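Local coordinates for outer membrane protein Omp121 (Bacteroides thetaiotaomicron, PDB 5FQ8) that belongs to the TonB-dependent receptor family and probably imports a substrate across the bacterial outer membrane through a plugged beta-barrel, at residues K246-A251 and M282-A287; I341-L346 and N367-L372; S329-L334 and T968-S973. All coordinates share one frame; numbering follows the deposited sequence.

Interaction 1 (K246-A251 and M282-A287); sequences KDFFDA and MIPTDA. With CA (calcium ion), chain M.
M282 and D250 join their backbones at the edge of a calcium-binding loop, the turn between strands 268-280 and 289-303. D250 N gives its hydrogen to M282 O at 2.8 Å, with a nearly straight N-H...O angle of 164°, and this is the hydrogen bond that links the two segments. Around it, the side chain of M282 can be followed outward. Its CB sits 3.6 Å from the carbonyl O of D250. With chi1 at 60°, CG lies between the backbone N and the carbonyl carbon and turns toward F249, coming within 4.2 Å of CD2 of that ring. The chain then runs on extended, and SD reaches a Met-aromatic contact with F249: the sulfur is 5.4 Å from the ring centroid and oblique to the ring, neither squarely over a face nor at the edge. CE, at the tip, stays beside the ring and packs against P971.

F249 also has F248 CD2 above the centre of one face, so the two neighbouring phenylalanines pack on each other as well as on the loop. F248 in turn receives P284: CD of the proline lies 4.0 Å from the centroid of the F248 ring and 26° off its normal, a CH-pi contact offset toward the rim. Next to F248 in the chain, D247 hydrogen-bonds through OD2 to S4 and T5 of the BT_2262 lipoprotein chain. The residues flanking P284 in sequence bind the metal. D280, G281 and D288 supply three of the calcium ligands, and the remaining two are backbone oxygens, I283 O at 2.2 Å and T285 O at 2.4 Å from the calcium ion.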
ATOM      1  N   LYS B 246     -24.471   8.779  29.566  1.00 26.90           N
ATOM      2  CA  LYS B 246     -23.609   9.546  30.455  1.00 26.23           C
ATOM      3  C   LYS B 246     -22.649   8.637  31.210  1.00 26.34           C
ATOM      4  O   LYS B 246     -21.482   8.982  31.415  1.00 26.24           O
ATOM      5  CB  LYS B 246     -24.450  10.357  31.445  1.00 26.63           C
ATOM      6  CG  LYS B 246     -23.664  11.375  32.289  1.00 26.75           C
ATOM      7  CD  LYS B 246     -24.393  11.740  33.566  1.00 55.34           C
ATOM      8  CE  LYS B 246     -23.688  12.853  34.330  1.00 44.37           C
ATOM      9  NZ  LYS B 246     -22.252  12.536  34.577  1.00 48.44           N
ATOM     10  N   ASP B 247     -23.125   7.472  31.633  1.00 26.59           N
ATOM     11  CA  ASP B 247     -22.294   6.543  32.384  1.00 26.78           C
ATOM     12  C   ASP B 247     -21.236   5.874  31.527  1.00 26.43           C
ATOM     13  O   ASP B 247     -20.350   5.218  32.068  1.00 26.56           O
ATOM     14  CB  ASP B 247     -23.165   5.469  33.019  1.00 27.18           C
ATOM     15  CG  ASP B 247     -23.942   5.981  34.179  1.00 29.69           C
ATOM     16  OD1 ASP B 247     -23.875   7.193  34.416  1.00 30.72           O
ATOM     17  OD2 ASP B 247     -24.615   5.179  34.851  1.00 38.97           O
ATOM     18  N   PHE B 248     -21.315   6.005  30.207  1.00 32.29           N
ATOM     19  CA  PHE B 248     -20.371   5.304  29.349  1.00 31.58           C
ATOM     20  C   PHE B 248     -18.998   5.932  29.441  1.00 25.59           C
ATOM     21  O   PHE B 248     -17.987   5.266  29.200  1.00 25.49           O
ATOM     22  CB  PHE B 248     -20.890   5.304  27.911  1.00 25.42           C
ATOM     23  CG  PHE B 248     -19.851   4.996  26.884  1.00 25.07           C
ATOM     24  CD1 PHE B 248     -19.391   3.715  26.715  1.00 25.11           C
ATOM     25  CD2 PHE B 248     -19.354   5.995  26.070  1.00 24.75           C
ATOM     26  CE1 PHE B 248     -18.443   3.441  25.772  1.00 24.83           C
ATOM     27  CE2 PHE B 248     -18.409   5.731  25.124  1.00 24.46           C
ATOM     28  CZ  PHE B 248     -17.947   4.454  24.970  1.00 24.50           C
ATOM     29  N   PHE B 249     -18.945   7.189  29.821  1.00 25.60           N
ATOM     30  CA  PHE B 249     -17.688   7.899  29.835  1.00 25.46           C
ATOM     31  C   PHE B 249     -16.970   7.715  31.166  1.00 33.38           C
ATOM     32  O   PHE B 249     -17.558   7.359  32.190  1.00 30.28           O
ATOM     33  CB  PHE B 249     -17.928   9.371  29.529  1.00 25.33           C
ATOM     34  CG  PHE B 249     -18.537   9.602  28.176  1.00 25.01           C
ATOM     35  CD1 PHE B 249     -19.903   9.527  27.995  1.00 25.09           C
ATOM     36  CD2 PHE B 249     -17.744   9.880  27.085  1.00 24.66           C
ATOM     37  CE1 PHE B 249     -20.460   9.732  26.762  1.00 24.84           C
ATOM     38  CE2 PHE B 249     -18.295  10.084  25.852  1.00 24.41           C
ATOM     39  CZ  PHE B 249     -19.655  10.015  25.686  1.00 24.50           C
ATOM     40  N   ASP B 250     -15.669   7.907  31.116  1.00 30.81           N
ATOM     41  CA  ASP B 250     -14.811   7.873  32.275  1.00 26.04           C
ATOM     42  C   ASP B 250     -14.496   9.303  32.664  1.00 42.65           C
ATOM     43  O   ASP B 250     -15.117  10.254  32.188  1.00 33.54           O
ATOM     44  CB  ASP B 250     -13.516   7.120  31.964  1.00 28.23           C
ATOM     45  CG  ASP B 250     -13.694   5.638  31.842  1.00 26.04           C
ATOM     46  OD1 ASP B 250     -14.722   5.102  32.297  1.00 26.26           O
ATOM     47  OD2 ASP B 250     -12.763   5.011  31.306  1.00 25.92           O
ATOM     48  N   ALA B 251     -13.485   9.475  33.489  1.00 26.33           N
ATOM     49  CA  ALA B 251     -12.886  10.779  33.682  1.00 26.35           C
ATOM     50  C   ALA B 251     -11.574  10.791  32.927  1.00 26.09           C
ATOM     51  O   ALA B 251     -10.731   9.920  33.132  1.00 26.19           O
ATOM     52  CB  ALA B 251     -12.671  11.068  35.161  1.00 49.43           C
ATOM     53  N   MET B 282     -11.715  11.293  28.196  1.00 24.70           N
ATOM     54  CA  MET B 282     -12.848  10.713  28.902  1.00 25.84           C
ATOM     55  C   MET B 282     -13.487   9.536  28.189  1.00 34.10           C
ATOM     56  O   MET B 282     -14.260   8.813  28.817  1.00 37.73           O
ATOM     57  CB  MET B 282     -13.910  11.767  29.115  1.00 24.97           C
ATOM     58  CG  MET B 282     -14.386  12.318  27.825  1.00 24.64           C
ATOM     59  SD  MET B 282     -15.506  13.655  28.073  1.00 24.78           S
ATOM     60  CE  MET B 282     -15.645  14.242  26.414  1.00 24.40           C
ATOM     61  N   ILE B 283     -13.246   9.354  26.900  1.00 28.24           N
ATOM     62  CA  ILE B 283     -13.797   8.167  26.244  1.00 24.32           C
ATOM     63  C   ILE B 283     -13.043   6.945  26.744  1.00 25.66           C
ATOM     64  O   ILE B 283     -11.806   6.994  26.848  1.00 26.25           O
ATOM     65  CB  ILE B 283     -13.694   8.297  24.730  1.00 23.96           C
ATOM     66  CG1 ILE B 283     -14.265   9.628  24.257  1.00 23.83           C
ATOM     67  CG2 ILE B 283     -14.456   7.213  24.050  1.00 23.89           C
ATOM     68  CD1 ILE B 283     -13.974   9.935  22.827  1.00 23.53           C
ATOM     69  N   PRO B 284     -13.731   5.847  27.083  1.00 24.67           N
ATOM     70  CA  PRO B 284     -13.055   4.684  27.672  1.00 24.92           C
ATOM     71  C   PRO B 284     -11.921   4.132  26.827  1.00 24.75           C
ATOM     72  O   PRO B 284     -11.845   4.412  25.631  1.00 24.43           O
ATOM     73  CB  PRO B 284     -14.188   3.665  27.802  1.00 25.08           C
ATOM     74  CG  PRO B 284     -15.400   4.442  27.858  1.00 25.05           C
ATOM     75  CD  PRO B 284     -15.186   5.653  27.027  1.00 24.72           C
ATOM     76  N   THR B 285     -11.060   3.319  27.436  1.00 25.00           N
ATOM     77  CA  THR B 285      -9.800   2.844  26.855  1.00 24.94           C
ATOM     78  C   THR B 285      -8.864   3.993  26.527  1.00 24.75           C
ATOM     79  O   THR B 285      -9.125   5.141  26.882  1.00 29.31           O
ATOM     80  CB  THR B 285     -10.008   2.013  25.582  1.00 33.54           C
ATOM     81  OG1 THR B 285     -10.203   2.892  24.466  1.00 32.49           O
ATOM     82  CG2 THR B 285     -11.199   1.070  25.708  1.00 24.87           C
ATOM     83  N   ASP B 286      -7.781   3.687  25.820  1.00 24.66           N
ATOM     84  CA  ASP B 286      -6.693   4.616  25.564  1.00 37.58           C
ATOM     85  C   ASP B 286      -6.757   5.217  24.173  1.00 36.41           C
ATOM     86  O   ASP B 286      -5.721   5.607  23.626  1.00 38.93           O
ATOM     87  CB  ASP B 286      -5.344   3.918  25.775  1.00 35.32           C
ATOM     88  CG  ASP B 286      -5.095   2.780  24.779  1.00 41.01           C
ATOM     89  OD1 ASP B 286      -5.536   1.643  25.041  1.00 39.62           O
ATOM     90  OD2 ASP B 286      -4.431   3.013  23.747  1.00 51.74           O
ATOM     91  N   ALA B 287      -7.951   5.298  23.586  1.00 23.98           N
ATOM     92  CA  ALA B 287      -8.068   5.819  22.233  1.00 23.66           C
ATOM     93  C   ALA B 287      -7.953   7.337  22.186  1.00 23.55           C
ATOM     94  O   ALA B 287      -7.510   7.868  21.166  1.00 23.36           O
ATOM     95  CB  ALA B 287      -9.376   5.355  21.610  1.00 23.53           C
TER
HETATM   96 CA    CA M1987      -9.725   7.426  27.502  1.00107.24          CA

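Interaction 2 (I341-L346 and N367-L372); sequences ISIIGL and NPYYIL
The ring of Y369 and the side-chain amide of N367 are the flat groups here, both at the start of helix 368-374, where N367 is the N-cap. At the ring's edge, near its plane, lies the carbonyl O of I343, 3.5 Å from CE2; N367 OD1 also sits in the ring plane at the edge. L346 C and I344 CA approach obliquely. F248, from the loop before strand 252-264, meets this ring edge-to-face. At the far end of the ring OH touches the aliphatic I344, with CG2 3.6 Å away, and the two side chains run alongside each other, pointing the same way.

The amide of N367 works in two directions. OD1 accepts from Y369 N at 3.1 Å, the capping bond. With CG anti to the backbone N (chi1 -170°), the amide bridges the two segments: OD1 faces the first turn of the helix and ND2 the loop, where it donates to L346 O. ND2 has a second acceptor in N354 O, so the group is gripped at both its oxygen and its nitrogen and its rotation should be fixed. S342 OG hydrogen-bonds T5 of the BT_2262 lipoprotein chain, and I344 packs on the same residue. The bond from N367 ND2 to L346 O is 2.9 Å long and almost straight at 171°, with the acceptor only 4° out of the amide plane.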
ATOM      1  N   ILE B 341     -31.616   0.466  27.217  1.00 27.76           N
ATOM      2  CA  ILE B 341     -30.531  -0.503  27.142  1.00 27.63           C
ATOM      3  C   ILE B 341     -29.345  -0.002  27.948  1.00 27.49           C
ATOM      4  O   ILE B 341     -28.975   1.172  27.865  1.00 33.99           O
ATOM      5  CB  ILE B 341     -30.130  -0.753  25.681  1.00 27.23           C
ATOM      6  CG1 ILE B 341     -31.302  -1.351  24.913  1.00 27.44           C
ATOM      7  CG2 ILE B 341     -28.941  -1.680  25.624  1.00 27.11           C
ATOM      8  CD1 ILE B 341     -31.852  -2.588  25.538  1.00 27.94           C
ATOM      9  N   SER B 342     -28.750  -0.888  28.730  1.00 27.71           N
ATOM     10  CA  SER B 342     -27.602  -0.536  29.558  1.00 31.63           C
ATOM     11  C   SER B 342     -26.330  -0.605  28.727  1.00 36.94           C
ATOM     12  O   SER B 342     -25.875  -1.695  28.377  1.00 43.15           O
ATOM     13  CB  SER B 342     -27.516  -1.477  30.751  1.00 34.02           C
ATOM     14  OG  SER B 342     -26.357  -1.229  31.517  1.00 36.54           O
ATOM     15  N   ILE B 343     -25.735   0.553  28.448  1.00 26.82           N
ATOM     16  CA  ILE B 343     -24.527   0.598  27.631  1.00 26.40           C
ATOM     17  C   ILE B 343     -23.332   0.016  28.379  1.00 26.51           C
ATOM     18  O   ILE B 343     -22.578  -0.788  27.829  1.00 26.39           O
ATOM     19  CB  ILE B 343     -24.238   2.034  27.177  1.00 26.04           C
ATOM     20  CG1 ILE B 343     -25.325   2.518  26.258  1.00 25.93           C
ATOM     21  CG2 ILE B 343     -22.945   2.103  26.442  1.00 25.66           C
ATOM     22  CD1 ILE B 343     -24.996   3.837  25.677  1.00 25.59           C
ATOM     23  N   ILE B 344     -23.113   0.428  29.630  1.00 30.84           N
ATOM     24  CA  ILE B 344     -21.946  -0.081  30.335  1.00 26.90           C
ATOM     25  C   ILE B 344     -22.079  -1.560  30.613  1.00 27.26           C
ATOM     26  O   ILE B 344     -21.115  -2.199  31.045  1.00 27.40           O
ATOM     27  CB  ILE B 344     -21.695   0.669  31.650  1.00 27.15           C
ATOM     28  CG1 ILE B 344     -22.866   0.457  32.598  1.00 27.63           C
ATOM     29  CG2 ILE B 344     -21.411   2.113  31.387  1.00 26.82           C
ATOM     30  CD1 ILE B 344     -22.746   1.233  33.838  1.00 27.91           C
ATOM     31  N   GLY B 345     -23.254  -2.121  30.403  1.00 40.47           N
ATOM     32  CA  GLY B 345     -23.367  -3.561  30.475  1.00 49.18           C
ATOM     33  C   GLY B 345     -22.913  -4.301  29.247  1.00 39.87           C
ATOM     34  O   GLY B 345     -23.058  -5.524  29.192  1.00 42.20           O
ATOM     35  N   LEU B 346     -22.364  -3.599  28.264  1.00 27.02           N
ATOM     36  CA  LEU B 346     -21.910  -4.208  27.032  1.00 26.77           C
ATOM     37  C   LEU B 346     -20.405  -4.396  26.952  1.00 26.62           C
ATOM     38  O   LEU B 346     -19.934  -4.930  25.955  1.00 26.44           O
ATOM     39  CB  LEU B 346     -22.363  -3.368  25.841  1.00 26.35           C
ATOM     40  CG  LEU B 346     -23.838  -3.068  25.668  1.00 26.45           C
ATOM     41  CD1 LEU B 346     -23.939  -1.911  24.731  1.00 26.03           C
ATOM     42  CD2 LEU B 346     -24.551  -4.273  25.124  1.00 26.69           C
ATOM     43  N   ASN B 367     -20.737  -2.819  18.841  1.00 24.67           N
ATOM     44  CA  ASN B 367     -20.468  -2.625  20.257  1.00 24.83           C
ATOM     45  C   ASN B 367     -19.391  -1.571  20.446  1.00 28.45           C
ATOM     46  O   ASN B 367     -18.256  -1.781  20.009  1.00 31.52           O
ATOM     47  CB  ASN B 367     -20.026  -3.941  20.881  1.00 25.16           C
ATOM     48  CG  ASN B 367     -19.956  -3.883  22.389  1.00 25.42           C
ATOM     49  OD1 ASN B 367     -19.617  -2.865  22.969  1.00 25.30           O
ATOM     50  ND2 ASN B 367     -20.278  -4.993  23.031  1.00 25.83           N
ATOM     51  N   PRO B 368     -19.684  -0.458  21.114  1.00 25.62           N
ATOM     52  CA  PRO B 368     -18.709   0.635  21.181  1.00 24.27           C
ATOM     53  C   PRO B 368     -17.425   0.245  21.852  1.00 24.35           C
ATOM     54  O   PRO B 368     -16.369   0.785  21.515  1.00 25.33           O
ATOM     55  CB  PRO B 368     -19.444   1.707  21.993  1.00 24.34           C
ATOM     56  CG  PRO B 368     -20.872   1.332  21.949  1.00 24.53           C
ATOM     57  CD  PRO B 368     -20.888  -0.153  21.895  1.00 32.52           C
ATOM     58  N   TYR B 369     -17.476  -0.671  22.805  1.00 24.68           N
ATOM     59  CA  TYR B 369     -16.245  -1.077  23.456  1.00 24.81           C
ATOM     60  C   TYR B 369     -15.403  -1.958  22.553  1.00 35.59           C
ATOM     61  O   TYR B 369     -14.179  -1.987  22.697  1.00 29.57           O
ATOM     62  CB  TYR B 369     -16.557  -1.796  24.758  1.00 25.25           C
ATOM     63  CG  TYR B 369     -17.236  -0.939  25.803  1.00 25.38           C
ATOM     64  CD1 TYR B 369     -16.498  -0.141  26.654  1.00 25.41           C
ATOM     65  CD2 TYR B 369     -18.611  -0.949  25.946  1.00 25.52           C
ATOM     66  CE1 TYR B 369     -17.104   0.618  27.610  1.00 26.25           C
ATOM     67  CE2 TYR B 369     -19.226  -0.191  26.898  1.00 29.06           C
ATOM     68  CZ  TYR B 369     -18.469   0.592  27.734  1.00 26.90           C
ATOM     69  OH  TYR B 369     -19.091   1.351  28.695  1.00 25.90           O
ATOM     70  N   TYR B 370     -16.030  -2.684  21.624  1.00 29.86           N
ATOM     71  CA  TYR B 370     -15.255  -3.397  20.620  1.00 25.28           C
ATOM     72  C   TYR B 370     -14.517  -2.416  19.725  1.00 24.28           C
ATOM     73  O   TYR B 370     -13.318  -2.564  19.490  1.00 24.96           O
ATOM     74  CB  TYR B 370     -16.155  -4.317  19.783  1.00 24.84           C
ATOM     75  CG  TYR B 370     -15.354  -5.179  18.833  1.00 28.74           C
ATOM     76  CD1 TYR B 370     -14.927  -4.686  17.607  1.00 25.95           C
ATOM     77  CD2 TYR B 370     -14.991  -6.469  19.180  1.00 32.92           C
ATOM     78  CE1 TYR B 370     -14.173  -5.449  16.760  1.00 29.48           C
ATOM     79  CE2 TYR B 370     -14.234  -7.244  18.328  1.00 36.93           C
ATOM     80  CZ  TYR B 370     -13.832  -6.726  17.125  1.00 33.98           C
ATOM     81  OH  TYR B 370     -13.075  -7.489  16.286  1.00 27.08           O
ATOM     82  N   ILE B 371     -15.215  -1.405  19.219  1.00 24.04           N
ATOM     83  CA  ILE B 371     -14.596  -0.487  18.269  1.00 27.17           C
ATOM     84  C   ILE B 371     -13.397   0.208  18.896  1.00 35.41           C
ATOM     85  O   ILE B 371     -12.358   0.381  18.249  1.00 39.80           O
ATOM     86  CB  ILE B 371     -15.626   0.531  17.750  1.00 23.53           C
ATOM     87  CG1 ILE B 371     -16.815  -0.191  17.132  1.00 23.63           C
ATOM     88  CG2 ILE B 371     -14.996   1.428  16.737  1.00 23.25           C
ATOM     89  CD1 ILE B 371     -17.917   0.730  16.680  1.00 23.52           C
ATOM     90  N   LEU B 372     -13.513   0.606  20.167  1.00 35.64           N
ATOM     91  CA  LEU B 372     -12.424   1.311  20.840  1.00 44.21           C
ATOM     92  C   LEU B 372     -11.264   0.386  21.170  1.00 24.01           C
ATOM     93  O   LEU B 372     -10.101   0.799  21.122  1.00 23.95           O
ATOM     94  CB  LEU B 372     -12.933   1.971  22.118  1.00 23.96           C
ATOM     95  CG  LEU B 372     -13.848   3.183  22.039  1.00 23.82           C
ATOM     96  CD1 LEU B 372     -14.563   3.289  23.335  1.00 24.08           C
ATOM     97  CD2 LEU B 372     -13.049   4.418  21.785  1.00 23.62           C
TER

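Interaction 3 (S329-L334 and T968-S973); sequences SMLNSL and TANPSS
L331 carries this contact, with CD2 set among the backbone atoms of the 968-973 loop. That methyl packs against the backbone from T968 to N970, lying 3.4 Å from T968 O. Its apolar partner is P971: CD of the proline is 3.8 Å from L331 CD2 and 3.8 Å from L331 CD1, so the ring presents one carbon to both branches of the leucine's fork. Putting CG anti to the backbone N (chi1 -169°) directs that fork from helix 330-335 toward the loop, where it meets the proline. Beside it M330 bends at chi2 and chi3, which brings CE to 3.5 Å from N970 OD1, the two side chains crossing at a slant. The touching residues are all buried, and the contact between the segments is van der Waals in kind.

In the next shell, polar bonds and packing hold both partners. N970 gives its ND2 to D79 OD1, a residue of the plug, while P971 rests on V188 of strand 177-188. On the helix side S329 stands at the N-cap position, and N332, one residue on from L331, is tied through OD1 to R832 and Q336 and through ND2 to G327 O. Farther on, S973 N is bonded to S78 OG, again on the plug, just where strand 973-983 begins; that strand pairs antiparallel with 177-188 and so closes the cylinder, the plug-filled beta-barrel of TonB-dependent receptors.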
ATOM      1  N   SER B 329     -18.245   3.479  13.822  1.00 26.82           N
ATOM      2  CA  SER B 329     -17.473   4.303  14.732  1.00 24.72           C
ATOM      3  C   SER B 329     -18.123   4.276  16.103  1.00 23.07           C
ATOM      4  O   SER B 329     -19.230   3.770  16.270  1.00 23.23           O
ATOM      5  CB  SER B 329     -17.387   5.730  14.212  1.00 22.71           C
ATOM      6  OG  SER B 329     -18.429   6.486  14.772  1.00 22.80           O
ATOM      7  N   MET B 330     -17.420   4.844  17.082  1.00 26.34           N
ATOM      8  CA  MET B 330     -17.809   4.696  18.480  1.00 23.30           C
ATOM      9  C   MET B 330     -19.039   5.521  18.804  1.00 25.71           C
ATOM     10  O   MET B 330     -20.019   5.002  19.344  1.00 24.42           O
ATOM     11  CB  MET B 330     -16.643   5.092  19.378  1.00 23.31           C
ATOM     12  CG  MET B 330     -16.926   5.077  20.881  1.00 94.45           C
ATOM     13  SD  MET B 330     -17.541   6.613  21.526  1.00 62.22           S
ATOM     14  CE  MET B 330     -16.422   7.757  20.767  1.00119.28           C
ATOM     15  N   LEU B 331     -18.999   6.815  18.496  1.00 34.97           N
ATOM     16  CA  LEU B 331     -20.081   7.703  18.905  1.00 29.58           C
ATOM     17  C   LEU B 331     -21.338   7.444  18.104  1.00 23.43           C
ATOM     18  O   LEU B 331     -22.434   7.409  18.665  1.00 25.51           O
ATOM     19  CB  LEU B 331     -19.661   9.160  18.760  1.00 28.69           C
ATOM     20  CG  LEU B 331     -20.614  10.164  19.397  1.00 30.19           C
ATOM     21  CD1 LEU B 331     -20.685   9.949  20.887  1.00 23.68           C
ATOM     22  CD2 LEU B 331     -20.148  11.548  19.093  1.00 28.07           C
ATOM     23  N   ASN B 332     -21.199   7.262  16.792  1.00 23.50           N
ATOM     24  CA  ASN B 332     -22.342   6.891  15.969  1.00 23.35           C
ATOM     25  C   ASN B 332     -22.967   5.602  16.456  1.00 23.57           C
ATOM     26  O   ASN B 332     -24.185   5.451  16.433  1.00 23.77           O
ATOM     27  CB  ASN B 332     -21.919   6.743  14.516  1.00 27.07           C
ATOM     28  CG  ASN B 332     -23.055   6.309  13.638  1.00 23.29           C
ATOM     29  OD1 ASN B 332     -24.164   6.800  13.765  1.00 23.45           O
ATOM     30  ND2 ASN B 332     -22.792   5.360  12.755  1.00 23.25           N
ATOM     31  N   SER B 333     -22.145   4.658  16.889  1.00 23.57           N
ATOM     32  CA  SER B 333     -22.685   3.429  17.441  1.00 25.70           C
ATOM     33  C   SER B 333     -23.326   3.675  18.795  1.00 30.14           C
ATOM     34  O   SER B 333     -24.240   2.941  19.191  1.00 38.47           O
ATOM     35  CB  SER B 333     -21.572   2.396  17.557  1.00 27.81           C
ATOM     36  OG  SER B 333     -22.068   1.083  17.454  1.00 37.63           O
ATOM     37  N   LEU B 334     -22.873   4.712  19.500  1.00 28.59           N
ATOM     38  CA  LEU B 334     -23.285   4.953  20.877  1.00 24.27           C
ATOM     39  C   LEU B 334     -24.617   5.679  20.945  1.00 24.43           C
ATOM     40  O   LEU B 334     -25.496   5.305  21.724  1.00 25.54           O
ATOM     41  CB  LEU B 334     -22.204   5.752  21.581  1.00 24.17           C
ATOM     42  CG  LEU B 334     -22.317   6.076  23.052  1.00 24.44           C
ATOM     43  CD1 LEU B 334     -21.837   4.904  23.835  1.00 24.62           C
ATOM     44  CD2 LEU B 334     -21.475   7.278  23.310  1.00 24.30           C
ATOM     45  N   THR B 968     -21.144  14.178  14.013  1.00 23.04           N
ATOM     46  CA  THR B 968     -20.997  13.382  15.226  1.00 23.16           C
ATOM     47  C   THR B 968     -19.560  13.406  15.718  1.00 22.95           C
ATOM     48  O   THR B 968     -18.973  12.383  16.061  1.00 22.89           O
ATOM     49  CB  THR B 968     -21.483  11.947  15.055  1.00 23.08           C
ATOM     50  OG1 THR B 968     -21.078  11.440  13.790  1.00 22.92           O
ATOM     51  CG2 THR B 968     -22.968  11.903  15.149  1.00 23.30           C
ATOM     52  N   ALA B 969     -18.994  14.604  15.746  1.00 26.70           N
ATOM     53  CA  ALA B 969     -17.809  14.847  16.546  1.00 26.81           C
ATOM     54  C   ALA B 969     -18.049  14.369  17.964  1.00 27.66           C
ATOM     55  O   ALA B 969     -19.183  14.315  18.435  1.00 23.25           O
ATOM     56  CB  ALA B 969     -17.464  16.328  16.553  1.00 23.01           C
ATOM     57  N   ASN B 970     -16.977  14.000  18.642  1.00 26.06           N
ATOM     58  CA  ASN B 970     -17.125  13.496  19.990  1.00 30.95           C
ATOM     59  C   ASN B 970     -17.610  14.603  20.923  1.00 23.47           C
ATOM     60  O   ASN B 970     -17.339  15.779  20.693  1.00 25.37           O
ATOM     61  CB  ASN B 970     -15.801  12.944  20.483  1.00 34.09           C
ATOM     62  CG  ASN B 970     -15.325  11.782  19.676  1.00 31.35           C
ATOM     63  OD1 ASN B 970     -16.094  10.917  19.291  1.00 29.75           O
ATOM     64  ND2 ASN B 970     -14.036  11.752  19.413  1.00 40.39           N
ATOM     65  N   PRO B 971     -18.333  14.252  21.979  1.00 23.69           N
ATOM     66  CA  PRO B 971     -18.828  15.269  22.910  1.00 23.96           C
ATOM     67  C   PRO B 971     -17.703  16.129  23.457  1.00 24.02           C
ATOM     68  O   PRO B 971     -16.596  15.650  23.688  1.00 25.53           O
ATOM     69  CB  PRO B 971     -19.471  14.436  24.018  1.00 24.19           C
ATOM     70  CG  PRO B 971     -19.777  13.153  23.415  1.00 24.05           C
ATOM     71  CD  PRO B 971     -18.750  12.903  22.372  1.00 23.75           C
ATOM     72  N   SER B 972     -17.995  17.408  23.659  1.00 24.18           N
ATOM     73  CA  SER B 972     -17.015  18.288  24.270  1.00 24.30           C
ATOM     74  C   SER B 972     -16.922  18.004  25.756  1.00 24.58           C
ATOM     75  O   SER B 972     -17.809  17.401  26.359  1.00 26.87           O
ATOM     76  CB  SER B 972     -17.356  19.750  24.031  1.00 31.89           C
ATOM     77  OG  SER B 972     -18.368  20.198  24.907  1.00 34.53           O
ATOM     78  N   SER B 973     -15.819  18.413  26.345  1.00 24.68           N
ATOM     79  CA  SER B 973     -15.562  18.051  27.724  1.00 24.96           C
ATOM     80  C   SER B 973     -15.430  19.286  28.593  1.00 25.30           C
ATOM     81  O   SER B 973     -15.244  20.406  28.119  1.00 25.30           O
ATOM     82  CB  SER B 973     -14.299  17.199  27.856  1.00 24.87           C
ATOM     83  OG  SER B 973     -13.152  17.947  27.517  1.00 24.84           O
TER

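All three contacts lie on the same side of the chain's centre. Interaction 2 is internal to the connection between strands 306-320 and 376-394, interaction 3 joins that connection to the loop before strand 973-983, and interaction 1 joins two other loops. Interaction 3, the innermost, is fully buried van der Waals packing of side chains on backbone and proline; interaction 1 combines a buried aromatic cluster with an exposed aspartate and a calcium ion; interaction 2 uses the N-cap asparagine of helix 368-374 to donate across to the loop. Interactions 1 and 2 meet the BT_2262 lipoprotein chain; no other protein chain touches interaction 3. L372 CG, 3.8 Å from M330 CG, joins the two short helices.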